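Local coordinates for protein gdp-l-fucose synthetase (Naegleria fowleri, PDB 6AQY) that probably makes GDP-L-fucose from GDP-4-keto-6-deoxymannose by NADPH-dependent epimerisation and reduction, at residues E13-P18 with M251-S256. Numbering follows the deposited sequence.
Sequences EVSDQP and MFNYQS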
ATOM      1  N   GLU A  13      -8.751  16.397 -19.019  1.00 50.01           N
ATOM      2  CA  GLU A  13      -9.036  15.002 -18.682  1.00 44.21           C
ATOM      3  C   GLU A  13      -9.186  14.129 -19.924  1.00 48.50           C
ATOM      4  O   GLU A  13      -8.963  12.912 -19.849  1.00 48.29           O
ATOM      5  CB  GLU A  13     -10.297  14.910 -17.831  1.00 42.37           C
ATOM      6  CG  GLU A  13     -10.190  15.542 -16.462  1.00 42.51           C
ATOM      7  CD  GLU A  13     -11.550  15.906 -15.890  1.00 66.64           C
ATOM      8  OE1 GLU A  13     -12.021  15.197 -14.977  1.00 59.36           O
ATOM      9  OE2 GLU A  13     -12.157  16.904 -16.364  1.00 66.41           O
ATOM     10  N   VAL A  14      -9.565  14.726 -21.067  1.00 44.11           N
ATOM     11  CA  VAL A  14      -9.724  14.012 -22.332  1.00 45.22           C
ATOM     12  C   VAL A  14      -8.816  14.624 -23.399  1.00 50.52           C
ATOM     13  O   VAL A  14      -8.406  15.786 -23.311  1.00 50.34           O
ATOM     14  CB  VAL A  14     -11.187  14.015 -22.824  1.00 47.55           C
ATOM     15  CG1 VAL A  14     -12.011  13.047 -22.006  1.00 39.93           C
ATOM     16  CG2 VAL A  14     -11.781  15.448 -22.776  1.00 42.07           C
ATOM     17  N   SER A  15      -8.499  13.820 -24.415  1.00 44.51           N
ATOM     18  CA  SER A  15      -7.819  14.327 -25.607  1.00 46.40           C
ATOM     19  C   SER A  15      -8.805  15.037 -26.533  1.00 46.41           C
ATOM     20  O   SER A  15     -10.004  14.765 -26.517  1.00 49.26           O
ATOM     21  CB  SER A  15      -7.144  13.189 -26.369  1.00 44.63           C
ATOM     22  OG  SER A  15      -8.092  12.171 -26.626  1.00 49.74           O
ATOM     23  N   ASP A  16      -8.291  15.958 -27.349  1.00 46.90           N
ATOM     24  CA  ASP A  16      -9.183  16.720 -28.223  1.00 55.59           C
ATOM     25  C   ASP A  16      -9.894  15.802 -29.212  1.00 65.78           C
ATOM     26  O   ASP A  16     -11.115  15.900 -29.407  1.00 67.53           O
ATOM     27  CB  ASP A  16      -8.416  17.810 -28.980  1.00 52.78           C
ATOM     28  CG  ASP A  16      -7.940  18.936 -28.091  1.00 57.18           C
ATOM     29  OD1 ASP A  16      -8.184  18.947 -26.858  1.00 46.32           O
ATOM     30  OD2 ASP A  16      -7.303  19.841 -28.653  1.00 65.84           O
ATOM     31  N   GLN A  17      -9.139  14.924 -29.868  1.00 68.42           N
ATOM     32  CA  GLN A  17      -9.664  13.887 -30.739  1.00 70.87           C
ATOM     33  C   GLN A  17      -9.476  12.528 -30.086  1.00 70.21           C
ATOM     34  O   GLN A  17      -8.583  12.349 -29.253  1.00 71.78           O
ATOM     35  CB  GLN A  17      -8.959  13.887 -32.107  1.00 72.74           C
ATOM     36  CG  GLN A  17      -8.745  15.235 -32.746  1.00 81.31           C
ATOM     37  CD  GLN A  17     -10.040  15.953 -33.053  1.00 92.56           C
ATOM     38  OE1 GLN A  17     -11.121  15.356 -33.038  1.00 94.83           O
ATOM     39  NE2 GLN A  17      -9.941  17.252 -33.326  1.00 99.01           N
ATOM     40  N   PRO A  18     -10.288  11.537 -30.447  1.00 70.67           N
ATOM     41  CA  PRO A  18     -10.032  10.176 -29.960  1.00 65.77           C
ATOM     42  C   PRO A  18      -8.801   9.593 -30.636  1.00 65.63           C
ATOM     43  O   PRO A  18      -8.428   9.973 -31.751  1.00 65.42           O
ATOM     44  CB  PRO A  18     -11.291   9.397 -30.369  1.00 62.30           C
ATOM     45  CG  PRO A  18     -12.309  10.435 -30.755  1.00 66.19           C
ATOM     46  CD  PRO A  18     -11.508  11.603 -31.269  1.00 68.13           C
ATOM     47  N   MET A 251     -10.254   4.226 -23.092  1.00 48.32           N
ATOM     48  CA  MET A 251      -9.003   3.985 -23.809  1.00 43.97           C
ATOM     49  C   MET A 251      -8.827   4.981 -24.955  1.00 46.36           C
ATOM     50  O   MET A 251      -7.717   5.447 -25.219  1.00 43.54           O
ATOM     51  CB  MET A 251      -8.940   2.532 -24.313  1.00 43.39           C
ATOM     52  CG  MET A 251      -7.563   2.099 -24.880  1.00 52.14           C
ATOM     53  SD  MET A 251      -7.588   0.494 -25.774  1.00 62.45           S
ATOM     54  CE  MET A 251      -9.184   0.576 -26.499  1.00 65.92           C
ATOM     55  N   PHE A 252      -9.908   5.333 -25.646  1.00 46.66           N
ATOM     56  CA  PHE A 252      -9.718   6.207 -26.796  1.00 45.37           C
ATOM     57  C   PHE A 252      -9.588   7.687 -26.441  1.00 46.70           C
ATOM     58  O   PHE A 252      -8.993   8.417 -27.237  1.00 44.49           O
ATOM     59  CB  PHE A 252     -10.834   5.988 -27.814  1.00 51.08           C
ATOM     60  CG  PHE A 252     -10.875   4.585 -28.368  1.00 59.52           C
ATOM     61  CD1 PHE A 252      -9.717   3.832 -28.446  1.00 62.96           C
ATOM     62  CD2 PHE A 252     -12.051   4.030 -28.824  1.00 62.67           C
ATOM     63  CE1 PHE A 252      -9.736   2.560 -28.962  1.00 63.90           C
ATOM     64  CE2 PHE A 252     -12.071   2.745 -29.339  1.00 70.28           C
ATOM     65  CZ  PHE A 252     -10.912   2.010 -29.401  1.00 67.32           C
ATOM     66  N   ASN A 253     -10.094   8.141 -25.265  1.00 45.98           N
ATOM     67  CA  ASN A 253     -10.262   9.565 -24.951  1.00 43.76           C
ATOM     68  C   ASN A 253      -9.682  10.062 -23.627  1.00 41.45           C
ATOM     69  O   ASN A 253      -9.282  11.225 -23.528  1.00 47.91           O
ATOM     70  CB  ASN A 253     -11.751   9.945 -24.933  1.00 44.31           C
ATOM     71  CG  ASN A 253     -12.429   9.758 -26.276  1.00 46.43           C
ATOM     72  OD1 ASN A 253     -12.207  10.533 -27.202  1.00 51.89           O
ATOM     73  ND2 ASN A 253     -13.279   8.747 -26.378  1.00 46.58           N
ATOM     74  N   TYR A 254      -9.686   9.228 -22.594  1.00 41.46           N
ATOM     75  CA  TYR A 254      -9.469   9.666 -21.215  1.00 42.33           C
ATOM     76  C   TYR A 254      -7.968   9.700 -20.912  1.00 49.80           C
ATOM     77  O   TYR A 254      -7.290   8.670 -20.999  1.00 53.30           O
ATOM     78  CB  TYR A 254     -10.239   8.733 -20.266  1.00 38.28           C
ATOM     79  CG  TYR A 254     -10.262   9.125 -18.797  1.00 38.47           C
ATOM     80  CD1 TYR A 254     -10.937  10.275 -18.349  1.00 38.32           C
ATOM     81  CD2 TYR A 254      -9.603   8.350 -17.859  1.00 36.05           C
ATOM     82  CE1 TYR A 254     -10.940  10.636 -17.003  1.00 47.26           C
ATOM     83  CE2 TYR A 254      -9.604   8.693 -16.500  1.00 39.45           C
ATOM     84  CZ  TYR A 254     -10.264   9.833 -16.069  1.00 46.17           C
ATOM     85  OH  TYR A 254     -10.252  10.162 -14.714  1.00 36.59           O
ATOM     86  N   GLN A 255      -7.454  10.892 -20.559  1.00 43.24           N
ATOM     87  CA  GLN A 255      -6.034  11.150 -20.325  1.00 41.65           C
ATOM     88  C   GLN A 255      -5.658  11.308 -18.860  1.00 46.15           C
ATOM     89  O   GLN A 255      -4.461  11.372 -18.543  1.00 45.91           O
ATOM     90  CB  GLN A 255      -5.592  12.444 -21.010  1.00 45.97           C
ATOM     91  CG  GLN A 255      -5.948  12.531 -22.383  1.00 45.37           C
ATOM     92  CD  GLN A 255      -5.371  13.735 -23.026  1.00 49.20           C
ATOM     93  OE1 GLN A 255      -4.889  13.653 -24.152  1.00 52.75           O
ATOM     94  NE2 GLN A 255      -5.431  14.882 -22.335  1.00 46.40           N
ATOM     95  N   SER A 256      -6.635  11.479 -17.984  1.00 45.43           N
ATOM     96  CA  SER A 256      -6.366  11.787 -16.593  1.00 40.83           C
ATOM     97  C   SER A 256      -5.861  10.548 -15.859  1.00 43.90           C
ATOM     98  O   SER A 256      -6.284   9.424 -16.121  1.00 43.13           O
ATOM     99  CB  SER A 256      -7.640  12.330 -15.949  1.00 37.00           C
ATOM    100  OG  SER A 256      -7.526  12.398 -14.560  1.00 45.44           O
TER
HETATM  101  O   HOH W   1     -10.075  13.266 -13.811  1.00 45.50           O
HETATM  102  O   HOH W   2     -11.839  13.071 -27.051  1.00 45.38           O
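Q255 lies along the backbone of V14 and S15. Q255 CB sits 3.6 Å from E13 O, and Q255 CG, anti to the carbonyl carbon (chi1 -51°), carries the extended chain past the V14–S15 peptide, with Q255 CG 3.5 Å from S15 N. At the tip, Q255 OE1 comes within 3.2 Å of S15 CB, whereas Q255 NE2 is hydrogen-bonded to R12 O. Next to this side chain the backbones pair. Q255 N donates to E13 O (2.6 Å, N-H...O 164°), and S256 N adds a weak second bond to the same oxygen. S15 N returns the link, reaching N253 O (2.9 Å). S15 OG donates to Q17 O (2.7 Å) from above that carbonyl's plane, tying the turn that brings P18 alongside N253, where P18 CB is 3.5 Å from N253 OD1. One water joins N253 OD1 to S15 O, while ND2 bonds to W249 O; another links E13 OE1, Y254 OH and S256 OG, the two hydroxyls also bonding to E258 O and N respectively, while E13 OE2 forms a salt bridge with R311. The V14–Y254 pair is an isolated beta bridge, by which the N-terminal arm before strand 26-30 clasps the C-terminal end of helix 240-253 at the surface of a Rossmann-type fold.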